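Local coordinates for oxysterol-binding protein homolog 3 (Saccharomyces cerevisiae, PDB 4INQ) that carries sterols and phospholipids in a hydrophobic pocket and moves them between membranes in phosphoinositide-coupled, non-vesicular transport, at residues T64-I69 against L116-N121; S70-I75 against F151-E156; R147-A152 against T165-Q170. All coordinates share one frame; numbering follows the deposited sequence.

Contact 1 of 3, residues T64-I69 against L116-N121; sequences TSNEPI and LRKPFN. With PIF ((2R)-3-{[(S)-hydroxy{[(1R,2R,3R,4R,5S,6R)-2,3,5,6-tetrahydroxy-4-(phosphonooxy)cyclohexyl]oxy}phosphoryl]oxy}propane-1,2-diyl dioctanoate), chain B.
I69 O accepts the backbone N-H of F120 at 2.7 Å; together with K118 N giving to S65 O at 2.9 Å, this bond joins 64-69 to 116-121 as a short parallel beta pair, bridged at N66 and K118, at the phosphoinositide site of the OSBP-related domain. Between those two bonds the first segment rounds a corner in an inverse gamma turn centred on P68. N66 and K118 lie side by side and point the same way. With CG tucked between its backbone N and carbonyl carbon (chi1 72°), the lysine runs extended and bends at chi4, about CD-CE, which takes NZ to within 2.6 Å of lipid phosphate oxygen O12. The same NZ gives a hydrogen bond to P119 O, so two acceptors fix the ammonium group; S58, H146, E346 and R350 hold the lipid as well. N66 crosses F120 at about a right angle, its amide tilted 51° to the ring, and points OD1 at one face. OD1 stands 3.4 Å above the F120 ring plane, over its centre, while N66 CB makes a CH-pi contact 3.9 Å from the centroid of the same ring. E67 O and I69 O meet that ring at its edge. E67 turns its carboxylate to R114 in a salt bridge. Near T64 a water accepts from R117 NE at 2.6 Å and donates to T64 O.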
loop_
_atom_site.group_PDB
_atom_site.type_symbol
_atom_site.label_atom_id
_atom_site.label_comp_id
_atom_site.label_asym_id
_atom_site.label_seq_id
_atom_site.Cartn_x
_atom_site.Cartn_y
_atom_site.Cartn_z
ATOM N N THR A 64 -15.373 5.570 12.006
ATOM C CA THR A 64 -15.302 4.221 12.562
ATOM C C THR A 64 -15.158 3.129 11.503
ATOM O O THR A 64 -14.954 1.958 11.824
ATOM C CB THR A 64 -16.535 3.921 13.466
ATOM O OG1 THR A 64 -17.745 4.300 12.790
ATOM C CG2 THR A 64 -16.429 4.690 14.773
ATOM N N SER A 65 -15.267 3.504 10.237
ATOM C CA SER A 65 -15.114 2.539 9.161
ATOM C C SER A 65 -13.642 2.463 8.783
ATOM O O SER A 65 -13.254 1.677 7.920
ATOM C CB SER A 65 -15.912 2.974 7.935
ATOM O OG SER A 65 -17.294 3.028 8.222
ATOM N N ASN A 66 -12.828 3.279 9.444
ATOM C CA ASN A 66 -11.398 3.355 9.157
ATOM C C ASN A 66 -10.497 2.644 10.163
ATOM O O ASN A 66 -10.913 2.291 11.271
ATOM C CB ASN A 66 -10.955 4.829 9.106
ATOM C CG ASN A 66 -11.542 5.603 7.924
ATOM O OD1 ASN A 66 -11.564 6.833 7.937
ATOM N ND2 ASN A 66 -11.992 4.897 6.902
ATOM N N GLU A 67 -9.248 2.447 9.743
ATOM C CA GLU A 67 -8.192 1.874 10.575
ATOM C C GLU A 67 -7.252 3.082 10.703
ATOM O O GLU A 67 -7.227 3.938 9.817
ATOM C CB GLU A 67 -7.502 0.700 9.873
ATOM C CG GLU A 67 -7.264 0.886 8.388
ATOM C CD GLU A 67 -6.568 -0.308 7.771
ATOM O OE1 GLU A 67 -6.950 -1.449 8.096
ATOM O OE2 GLU A 67 -5.642 -0.116 6.958
ATOM N N PRO A 68 -6.474 3.169 11.798
ATOM C CA PRO A 68 -5.566 4.298 12.010
ATOM C C PRO A 68 -4.373 4.598 11.091
ATOM O O PRO A 68 -3.275 4.843 11.583
ATOM C CB PRO A 68 -5.144 4.128 13.475
ATOM C CG PRO A 68 -5.132 2.656 13.641
ATOM C CD PRO A 68 -6.410 2.228 12.932
ATOM N N ILE A 69 -4.594 4.594 9.777
ATOM C CA ILE A 69 -3.554 4.947 8.796
ATOM C C ILE A 69 -4.249 5.404 7.515
ATOM O O ILE A 69 -5.406 5.050 7.273
ATOM C CB ILE A 69 -2.606 3.776 8.405
ATOM C CG1 ILE A 69 -3.379 2.706 7.622
ATOM C CG2 ILE A 69 -1.931 3.185 9.643
ATOM C CD1 ILE A 69 -2.460 1.702 6.882
ATOM N N LEU A 116 -11.845 -5.738 7.773
ATOM C CA LEU A 116 -13.060 -5.130 8.313
ATOM C C LEU A 116 -13.115 -3.612 8.244
ATOM O O LEU A 116 -14.186 -3.022 8.396
ATOM C CB LEU A 116 -13.247 -5.540 9.774
ATOM C CG LEU A 116 -13.355 -7.032 10.059
ATOM C CD1 LEU A 116 -13.454 -7.249 11.559
ATOM C CD2 LEU A 116 -14.575 -7.599 9.332
ATOM N N ARG A 117 -11.967 -2.978 8.036
ATOM C CA ARG A 117 -11.905 -1.528 7.979
ATOM C C ARG A 117 -10.996 -1.040 6.850
ATOM O O ARG A 117 -10.218 -1.813 6.279
ATOM C CB ARG A 117 -11.416 -0.986 9.324
ATOM C CG ARG A 117 -12.286 -1.362 10.535
ATOM C CD ARG A 117 -11.695 -0.739 11.792
ATOM N NE ARG A 117 -12.456 -0.936 13.027
ATOM C CZ ARG A 117 -12.457 -2.045 13.765
ATOM N NH1 ARG A 117 -11.737 -3.106 13.410
ATOM N NH2 ARG A 117 -13.159 -2.082 14.887
ATOM N N LYS A 118 -11.091 0.243 6.528
ATOM C CA LYS A 118 -10.282 0.813 5.450
ATOM C C LYS A 118 -9.405 1.964 5.944
ATOM O O LYS A 118 -9.637 2.517 7.023
ATOM C CB LYS A 118 -11.190 1.326 4.332
ATOM C CG LYS A 118 -11.946 2.586 4.702
ATOM C CD LYS A 118 -12.821 3.060 3.560
ATOM C CE LYS A 118 -13.380 4.442 3.850
ATOM N NZ LYS A 118 -12.269 5.430 3.979
ATOM N N PRO A 119 -8.386 2.348 5.153
ATOM C CA PRO A 119 -7.508 3.444 5.560
ATOM C C PRO A 119 -8.252 4.763 5.432
ATOM O O PRO A 119 -9.301 4.822 4.788
ATOM C CB PRO A 119 -6.358 3.365 4.554
ATOM C CG PRO A 119 -6.441 1.981 3.993
ATOM C CD PRO A 119 -7.909 1.738 3.903
ATOM N N PHE A 120 -7.731 5.819 6.051
ATOM C CA PHE A 120 -8.369 7.119 5.901
ATOM C C PHE A 120 -8.060 7.549 4.473
ATOM O O PHE A 120 -7.016 7.190 3.923
ATOM C CB PHE A 120 -7.775 8.161 6.852
ATOM C CG PHE A 120 -8.302 8.086 8.259
ATOM C CD1 PHE A 120 -8.007 6.997 9.072
ATOM C CD2 PHE A 120 -9.072 9.118 8.774
ATOM C CE1 PHE A 120 -8.473 6.939 10.388
ATOM C CE2 PHE A 120 -9.542 9.069 10.089
ATOM C CZ PHE A 120 -9.241 7.977 10.896
ATOM N N ASN A 121 -8.970 8.295 3.867
ATOM C CA ASN A 121 -8.737 8.781 2.523
ATOM C C ASN A 121 -7.847 10.004 2.682
ATOM O O ASN A 121 -8.168 10.909 3.446
ATOM C CB ASN A 121 -10.058 9.174 1.860
ATOM C CG ASN A 121 -10.278 8.460 0.534
ATOM O OD1 ASN A 121 -9.456 8.561 -0.386
ATOM N ND2 ASN A 121 -11.390 7.734 0.429
HETATM C C1 PIF B . -14.200 10.991 1.905
HETATM O O1 PIF B . -13.663 9.700 2.198
HETATM P P1 PIF B . -14.510 8.440 2.753
HETATM C C2 PIF B . -15.295 10.909 0.783
HETATM O O2 PIF B . -14.710 10.367 -0.421
HETATM C C3 PIF B . -15.845 12.353 0.515
HETATM O O3 PIF B . -16.848 12.328 -0.505
HETATM C C4 PIF B . -14.700 13.307 0.084
HETATM O O4 PIF B . -15.196 14.629 -0.111
HETATM P P4 PIF B . -15.774 15.229 -1.475
HETATM C C5 PIF B . -13.612 13.350 1.159
HETATM O O5 PIF B . -12.572 14.218 0.739
HETATM C C6 PIF B . -13.050 11.943 1.441
HETATM O O6 PIF B . -12.041 12.047 2.430
HETATM C C7 PIF B . -15.591 6.621 1.004
HETATM C C8 PIF B . -15.114 5.605 -0.092
HETATM C C9 PIF B . -13.905 4.757 0.338
HETATM C C10 PIF B . -12.187 3.676 -0.910
HETATM C C11 PIF B . -11.537 2.382 -0.366
HETATM O O11 PIF B . -15.831 8.771 3.319
HETATM C C12 PIF B . -10.032 2.326 -0.646
HETATM O O12 PIF B . -13.556 7.736 3.843
HETATM C C13 PIF B . -9.431 0.983 -0.213
HETATM O O13 PIF B . -14.488 7.325 1.569
HETATM C C14 PIF B . -7.963 0.859 -0.651
HETATM O O14 PIF B . -16.308 4.789 -0.466
HETATM C C15 PIF B . -7.503 -0.604 -0.682
HETATM O O15 PIF B . -13.547 3.871 -0.741
HETATM C C16 PIF B . -6.454 -0.870 -1.776
HETATM O O16 PIF B . -11.494 4.522 -1.495
HETATM C C17 PIF B . -6.852 -2.042 -2.696
HETATM O O17 PIF B . -16.091 4.843 -2.737
HETATM C C18 PIF B . -16.478 4.249 -1.734
HETATM C C19 PIF B . -17.140 2.890 -1.916
HETATM C C20 PIF B . -16.092 1.786 -2.051
HETATM C C21 PIF B . -16.167 0.792 -0.879
HETATM C C22 PIF B . -15.052 -0.050 -0.799
HETATM C C23 PIF B . -14.335 -0.331 0.377
HETATM C C24 PIF B . -13.181 -1.132 0.462
HETATM C C25 PIF B . -12.843 -1.328 1.809
HETATM O O41 PIF B . -15.185 16.697 -1.657
HETATM O O42 PIF B . -17.270 15.189 -1.424
HETATM O O43 PIF B . -15.142 14.361 -2.702
HETATM O O HOH W 1 -14.028 0.897 13.935
HETATM O O HOH W 2 -11.522 8.777 5.508
HETATM O O HOH W 3 -7.655 -2.349 5.521
#

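Contact 2 of 3, residues S70-I75 against F151-E156; sequences SILQLI and FAFFAE
L72 pushes its CD2 methyl between two phenylalanines, F151 and F153, where helix 71-76 packs on strand 150-157 of the antiparallel, barrel-like beta structure of the OSBP-related domain. The segment axes pass 9.8 Å apart at 43°. F151 meets I71 and L72; F153, two residues on along the same side of the strand, meets L72 and I75. The L72 methyl is 3.7 Å from F151 CD1 and 3.9 Å from F153 CZ, filling the notch between the rings. On one flank, I71 sets CG2 over a face of F151, 3.7 Å above the ring plane and displaced toward the rim. On the other flank I75 does the same to F153: with CG1 anti to the carbonyl carbon (chi1 -60°), CG2 stands anti to the backbone N, and this is the branch over the ring. All five side chains are buried, and I71 also borders the bound lipid. The helix starts with a capping box, S70 N giving to Q73 OE1 and Q73 N weakly to S70 OG. The fit is closest round F153: I75 CB comes to 3.2 Å from F153 CZ, and L72 O, which also accepts from S76 OG, lies in the ring plane at the edge, 3.2 Å from F153 CE2.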
loop_
_atom_site.group_PDB
_atom_site.type_symbol
_atom_site.label_atom_id
_atom_site.label_comp_id
_atom_site.label_asym_id
_atom_site.label_seq_id
_atom_site.Cartn_x
_atom_site.Cartn_y
_atom_site.Cartn_z
ATOM N N SER A 70 -3.550 6.187 6.694
ATOM C CA SER A 70 -4.121 6.662 5.437
ATOM C C SER A 70 -3.821 5.653 4.333
ATOM O O SER A 70 -3.075 4.696 4.551
ATOM C CB SER A 70 -3.517 8.013 5.050
ATOM O OG SER A 70 -2.201 7.848 4.535
ATOM N N ILE A 71 -4.394 5.869 3.150
ATOM C CA ILE A 71 -4.162 4.982 2.007
ATOM C C ILE A 71 -2.700 5.048 1.569
ATOM O O ILE A 71 -2.136 4.057 1.112
ATOM C CB ILE A 71 -5.039 5.374 0.795
ATOM C CG1 ILE A 71 -6.505 5.060 1.082
ATOM C CG2 ILE A 71 -4.589 4.621 -0.442
ATOM C CD1 ILE A 71 -7.443 5.644 0.049
ATOM N N LEU A 72 -2.097 6.224 1.698
ATOM C CA LEU A 72 -0.696 6.400 1.335
ATOM C C LEU A 72 0.171 5.444 2.144
ATOM O O LEU A 72 1.129 4.861 1.625
ATOM C CB LEU A 72 -0.261 7.843 1.606
ATOM C CG LEU A 72 -0.840 8.888 0.652
ATOM C CD1 LEU A 72 -0.562 10.273 1.196
ATOM C CD2 LEU A 72 -0.232 8.715 -0.753
ATOM N N GLN A 73 -0.175 5.295 3.422
ATOM C CA GLN A 73 0.544 4.425 4.344
ATOM C C GLN A 73 0.268 2.944 4.043
ATOM O O GLN A 73 1.163 2.101 4.138
ATOM C CB GLN A 73 0.145 4.775 5.789
ATOM C CG GLN A 73 0.683 6.133 6.253
ATOM C CD GLN A 73 0.132 6.581 7.605
ATOM O OE1 GLN A 73 -1.074 6.780 7.763
ATOM N NE2 GLN A 73 1.020 6.755 8.580
ATOM N N LEU A 74 -0.974 2.637 3.690
ATOM C CA LEU A 74 -1.344 1.269 3.343
ATOM C C LEU A 74 -0.523 0.786 2.139
ATOM O O LEU A 74 0.093 -0.287 2.164
ATOM C CB LEU A 74 -2.826 1.196 2.980
ATOM C CG LEU A 74 -3.220 -0.114 2.287
ATOM C CD1 LEU A 74 -3.393 -1.215 3.319
ATOM C CD2 LEU A 74 -4.514 0.086 1.507
ATOM N N ILE A 75 -0.522 1.582 1.078
ATOM C CA ILE A 75 0.220 1.201 -0.113
ATOM C C ILE A 75 1.708 1.087 0.214
ATOM O O ILE A 75 2.421 0.320 -0.424
ATOM C CB ILE A 75 -0.020 2.209 -1.256
ATOM C CG1 ILE A 75 -1.507 2.241 -1.604
ATOM C CG2 ILE A 75 0.767 1.814 -2.503
ATOM C CD1 ILE A 75 -2.039 0.916 -2.093
ATOM N N PHE A 151 -2.640 8.306 -6.396
ATOM C CA PHE A 151 -1.522 8.337 -5.454
ATOM C C PHE A 151 -0.209 8.012 -6.164
ATOM O O PHE A 151 -0.132 7.072 -6.948
ATOM C CB PHE A 151 -1.770 7.321 -4.343
ATOM C CG PHE A 151 -3.104 7.486 -3.664
ATOM C CD1 PHE A 151 -3.315 8.517 -2.758
ATOM C CD2 PHE A 151 -4.157 6.621 -3.950
ATOM C CE1 PHE A 151 -4.557 8.688 -2.136
ATOM C CE2 PHE A 151 -5.403 6.779 -3.339
ATOM C CZ PHE A 151 -5.602 7.819 -2.426
ATOM N N ALA A 152 0.824 8.792 -5.882
ATOM C CA ALA A 152 2.125 8.582 -6.516
ATOM C C ALA A 152 3.182 8.233 -5.480
ATOM O O ALA A 152 3.314 8.924 -4.470
ATOM C CB ALA A 152 2.541 9.840 -7.288
ATOM N N PHE A 153 3.931 7.164 -5.749
ATOM C CA PHE A 153 4.991 6.678 -4.868
ATOM C C PHE A 153 6.353 6.563 -5.559
ATOM O O PHE A 153 6.436 6.230 -6.735
ATOM C CB PHE A 153 4.645 5.288 -4.335
ATOM C CG PHE A 153 3.441 5.256 -3.444
ATOM C CD1 PHE A 153 2.174 5.533 -3.950
ATOM C CD2 PHE A 153 3.571 4.943 -2.095
ATOM C CE1 PHE A 153 1.039 5.499 -3.113
ATOM C CE2 PHE A 153 2.449 4.905 -1.249
ATOM C CZ PHE A 153 1.184 5.183 -1.759
ATOM N N PHE A 154 7.414 6.824 -4.805
ATOM C CA PHE A 154 8.774 6.689 -5.304
ATOM C C PHE A 154 9.664 6.178 -4.164
ATOM O O PHE A 154 9.935 6.902 -3.201
ATOM C CB PHE A 154 9.311 8.024 -5.821
ATOM C CG PHE A 154 10.694 7.925 -6.403
ATOM C CD1 PHE A 154 10.955 7.052 -7.457
ATOM C CD2 PHE A 154 11.740 8.683 -5.886
ATOM C CE1 PHE A 154 12.238 6.934 -7.989
ATOM C CE2 PHE A 154 13.025 8.572 -6.413
ATOM C CZ PHE A 154 13.274 7.695 -7.466
ATOM N N ALA A 155 10.104 4.930 -4.273
ATOM C CA ALA A 155 10.955 4.330 -3.249
ATOM C C ALA A 155 12.402 4.242 -3.724
ATOM O O ALA A 155 12.668 3.916 -4.882
ATOM C CB ALA A 155 10.446 2.939 -2.887
ATOM N N GLU A 156 13.337 4.513 -2.822
ATOM C CA GLU A 156 14.742 4.468 -3.185
ATOM C C GLU A 156 15.629 3.673 -2.251
ATOM O O GLU A 156 15.505 3.745 -1.032
ATOM C CB GLU A 156 15.309 5.878 -3.281
ATOM C CG GLU A 156 14.597 6.775 -4.253
ATOM C CD GLU A 156 15.269 8.118 -4.357
ATOM O OE1 GLU A 156 16.365 8.180 -4.956
ATOM O OE2 GLU A 156 14.704 9.100 -3.827
#

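Contact 3 of 3, residues R147-A152 against T165-Q170; sequences RPPVFA and TVTPSQ. With PIF ((2R)-3-{[(S)-hydroxy{[(1R,2R,3R,4R,5S,6R)-2,3,5,6-tetrahydroxy-4-(phosphonooxy)cyclohexyl]oxy}phosphoryl]oxy}propane-1,2-diyl dioctanoate), chain B.
F151 presents the edge of its ring to P168, whose CD lies in the ring plane 3.6 Å from F151 CE2; the two side chains cross at about a right angle. V166 O approaches the same ring obliquely. Nearer the backbone, V166 CG1 is 3.9 Å from F151 CB, placed there because that methyl sits between its own backbone N and carbonyl carbon (chi1 64°). The backbones of these two residues form an antiparallel hydrogen-bonded pair: F151 N gives to V166 O at 2.8 Å and almost straight (176°), and V166 N returns the bond to F151 O at 2.8 Å. A152 and T165 follow as a non-hydrogen-bonded pair. On that side of the sheet, opposite the F151 ring, V150 straddles two threonines. Its CG1 meets the methyl CG2 of T165 at 3.7 Å, while V150 CG2 rests 3.5 Å from the hydroxyl oxygen OG1 of T167. The hydroxyl of T165 turns elsewhere, to the backbone N of W372.

The lipid is met at one end of this hairpin, by R147 just before the first strand and Q170 on the second. R147, its chain bent at chi2 and chi3, brings NH1 to 2.7 Å from O43 of the inositol 4-phosphate, met obliquely to the guanidinium; the positive charge would probably help to hold that phosphate. Q170 touches both acyl chains with its amide, NE2 3.5 Å from C20 of one and OE1 beside C11 and C12 of the other. The R147-P148 peptide bond is cis, and P149 leads into the strand. This is the beta hairpin 150-157/160-172; EKVSHRPP, this protein's version of the OSBP-family signature whose histidine and arginine bind the phosphoinositide, runs from the end of strand 137-145 through the turn into it.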
loop_
_atom_site.group_PDB
_atom_site.type_symbol
_atom_site.label_atom_id
_atom_site.label_comp_id
_atom_site.label_asym_id
_atom_site.label_seq_id
_atom_site.Cartn_x
_atom_site.Cartn_y
_atom_site.Cartn_z
ATOM N N ARG A 147 -10.067 13.448 -7.632
ATOM C CA ARG A 147 -11.098 12.818 -8.447
ATOM C C ARG A 147 -10.645 12.696 -9.901
ATOM O O ARG A 147 -10.556 13.688 -10.618
ATOM C CB ARG A 147 -12.388 13.638 -8.370
ATOM C CG ARG A 147 -12.890 13.843 -6.950
ATOM C CD ARG A 147 -13.802 12.710 -6.519
ATOM N NE ARG A 147 -15.180 12.974 -6.913
ATOM C CZ ARG A 147 -15.956 13.887 -6.338
ATOM N NH1 ARG A 147 -15.492 14.621 -5.335
ATOM N NH2 ARG A 147 -17.194 14.077 -6.772
ATOM N N PRO A 148 -10.318 11.470 -10.340
ATOM C CA PRO A 148 -10.385 10.290 -9.476
ATOM C C PRO A 148 -9.201 10.359 -8.523
ATOM O O PRO A 148 -8.292 11.168 -8.713
ATOM C CB PRO A 148 -10.245 9.146 -10.462
ATOM C CG PRO A 148 -9.237 9.701 -11.429
ATOM C CD PRO A 148 -9.764 11.115 -11.660
ATOM N N PRO A 149 -9.204 9.532 -7.473
ATOM C CA PRO A 149 -8.086 9.548 -6.529
ATOM C C PRO A 149 -6.830 8.920 -7.144
ATOM O O PRO A 149 -6.856 7.769 -7.590
ATOM C CB PRO A 149 -8.625 8.739 -5.354
ATOM C CG PRO A 149 -9.533 7.749 -6.026
ATOM C CD PRO A 149 -10.268 8.622 -7.013
ATOM N N VAL A 150 -5.737 9.678 -7.176
ATOM C CA VAL A 150 -4.481 9.176 -7.717
ATOM C C VAL A 150 -3.342 9.389 -6.723
ATOM O O VAL A 150 -3.101 10.507 -6.279
ATOM C CB VAL A 150 -4.113 9.876 -9.045
ATOM C CG1 VAL A 150 -2.811 9.315 -9.584
ATOM C CG2 VAL A 150 -5.220 9.672 -10.060
ATOM N N PHE A 151 -2.640 8.306 -6.396
ATOM C CA PHE A 151 -1.522 8.337 -5.454
ATOM C C PHE A 151 -0.209 8.012 -6.164
ATOM O O PHE A 151 -0.132 7.072 -6.948
ATOM C CB PHE A 151 -1.770 7.321 -4.343
ATOM C CG PHE A 151 -3.104 7.486 -3.664
ATOM C CD1 PHE A 151 -3.315 8.517 -2.758
ATOM C CD2 PHE A 151 -4.157 6.621 -3.950
ATOM C CE1 PHE A 151 -4.557 8.688 -2.136
ATOM C CE2 PHE A 151 -5.403 6.779 -3.339
ATOM C CZ PHE A 151 -5.602 7.819 -2.426
ATOM N N ALA A 152 0.824 8.792 -5.882
ATOM C CA ALA A 152 2.125 8.582 -6.516
ATOM C C ALA A 152 3.182 8.233 -5.480
ATOM O O ALA A 152 3.314 8.924 -4.470
ATOM C CB ALA A 152 2.541 9.840 -7.288
ATOM N N THR A 165 2.169 4.879 -9.779
ATOM C CA THR A 165 1.069 5.829 -9.884
ATOM C C THR A 165 -0.159 4.931 -9.793
ATOM O O THR A 165 -0.495 4.220 -10.738
ATOM C CB THR A 165 1.090 6.583 -11.232
ATOM O OG1 THR A 165 2.272 7.392 -11.305
ATOM C CG2 THR A 165 -0.132 7.487 -11.357
ATOM N N VAL A 166 -0.820 4.955 -8.645
ATOM C CA VAL A 166 -1.959 4.080 -8.442
ATOM C C VAL A 166 -3.286 4.743 -8.114
ATOM O O VAL A 166 -3.354 5.785 -7.452
ATOM C CB VAL A 166 -1.645 3.052 -7.330
ATOM C CG1 VAL A 166 -1.425 3.773 -6.011
ATOM C CG2 VAL A 166 -2.766 2.040 -7.211
ATOM N N THR A 167 -4.341 4.101 -8.596
ATOM C CA THR A 167 -5.700 4.542 -8.372
ATOM C C THR A 167 -6.488 3.333 -7.884
ATOM O O THR A 167 -6.885 2.483 -8.677
ATOM C CB THR A 167 -6.332 5.068 -9.669
ATOM O OG1 THR A 167 -5.624 6.236 -10.104
ATOM C CG2 THR A 167 -7.795 5.410 -9.447
ATOM N N PRO A 168 -6.698 3.224 -6.565
ATOM C CA PRO A 168 -7.451 2.096 -6.016
ATOM C C PRO A 168 -8.899 2.171 -6.493
ATOM O O PRO A 168 -9.534 3.217 -6.392
ATOM C CB PRO A 168 -7.338 2.308 -4.508
ATOM C CG PRO A 168 -6.036 3.049 -4.358
ATOM C CD PRO A 168 -6.120 4.041 -5.483
ATOM N N SER A 169 -9.413 1.063 -7.016
ATOM C CA SER A 169 -10.790 1.023 -7.498
ATOM C C SER A 169 -11.531 -0.164 -6.903
ATOM O O SER A 169 -10.965 -1.245 -6.746
ATOM C CB SER A 169 -10.817 0.928 -9.024
ATOM O OG SER A 169 -10.234 -0.279 -9.469
ATOM N N GLN A 170 -12.802 0.044 -6.575
ATOM C CA GLN A 170 -13.629 -1.011 -5.997
ATOM C C GLN A 170 -14.925 -1.138 -6.786
ATOM O O GLN A 170 -15.480 -0.141 -7.255
ATOM C CB GLN A 170 -13.959 -0.694 -4.531
ATOM C CG GLN A 170 -12.762 -0.253 -3.705
ATOM C CD GLN A 170 -12.365 1.190 -3.967
ATOM O OE1 GLN A 170 -11.185 1.528 -3.942
ATOM N NE2 GLN A 170 -13.352 2.050 -4.199
HETATM C C1 PIF B . -14.200 10.991 1.905
HETATM O O1 PIF B . -13.663 9.700 2.198
HETATM P P1 PIF B . -14.510 8.440 2.753
HETATM C C2 PIF B . -15.295 10.909 0.783
HETATM O O2 PIF B . -14.710 10.367 -0.421
HETATM C C3 PIF B . -15.845 12.353 0.515
HETATM O O3 PIF B . -16.848 12.328 -0.505
HETATM C C4 PIF B . -14.700 13.307 0.084
HETATM O O4 PIF B . -15.196 14.629 -0.111
HETATM P P4 PIF B . -15.774 15.229 -1.475
HETATM C C5 PIF B . -13.612 13.350 1.159
HETATM O O5 PIF B . -12.572 14.218 0.739
HETATM C C6 PIF B . -13.050 11.943 1.441
HETATM O O6 PIF B . -12.041 12.047 2.430
HETATM C C7 PIF B . -15.591 6.621 1.004
HETATM C C8 PIF B . -15.114 5.605 -0.092
HETATM C C9 PIF B . -13.905 4.757 0.338
HETATM C C10 PIF B . -12.187 3.676 -0.910
HETATM C C11 PIF B . -11.537 2.382 -0.366
HETATM O O11 PIF B . -15.831 8.771 3.319
HETATM C C12 PIF B . -10.032 2.326 -0.646
HETATM O O12 PIF B . -13.556 7.736 3.843
HETATM C C13 PIF B . -9.431 0.983 -0.213
HETATM O O13 PIF B . -14.488 7.325 1.569
HETATM C C14 PIF B . -7.963 0.859 -0.651
HETATM O O14 PIF B . -16.308 4.789 -0.466
HETATM C C15 PIF B . -7.503 -0.604 -0.682
HETATM O O15 PIF B . -13.547 3.871 -0.741
HETATM C C16 PIF B . -6.454 -0.870 -1.776
HETATM O O16 PIF B . -11.494 4.522 -1.495
HETATM C C17 PIF B . -6.852 -2.042 -2.696
HETATM O O17 PIF B . -16.091 4.843 -2.737
HETATM C C18 PIF B . -16.478 4.249 -1.734
HETATM C C19 PIF B . -17.140 2.890 -1.916
HETATM C C20 PIF B . -16.092 1.786 -2.051
HETATM C C21 PIF B . -16.167 0.792 -0.879
HETATM C C22 PIF B . -15.052 -0.050 -0.799
HETATM C C23 PIF B . -14.335 -0.331 0.377
HETATM C C24 PIF B . -13.181 -1.132 0.462
HETATM C C25 PIF B . -12.843 -1.328 1.809
HETATM O O41 PIF B . -15.185 16.697 -1.657
HETATM O O42 PIF B . -17.270 15.189 -1.424
HETATM O O43 PIF B . -15.142 14.361 -2.702
#

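Overall arrangement
Contacts 2 and 3 share F151 and A152 on strand 150-157, and their centres lie about 11 Å apart: helix 71-76 packs on one side of the strand in contact 2, and strand 160-172 pairs with its edge in contact 3. Contact 1 is about 16 Å and 17 Å, centre to centre, from contacts 2 and 3. Its first segment runs directly into helix 71-76, and F120 O probably accepts a hydrogen bond from I71 N. Along the chain, contacts 1 and 2 interleave, while contact 1 closes before contact 3 opens. Contacts 1 and 3 both touch the bound phosphoinositide, at its phosphates and acyl chains, and I71 and L74 of the helix also border it.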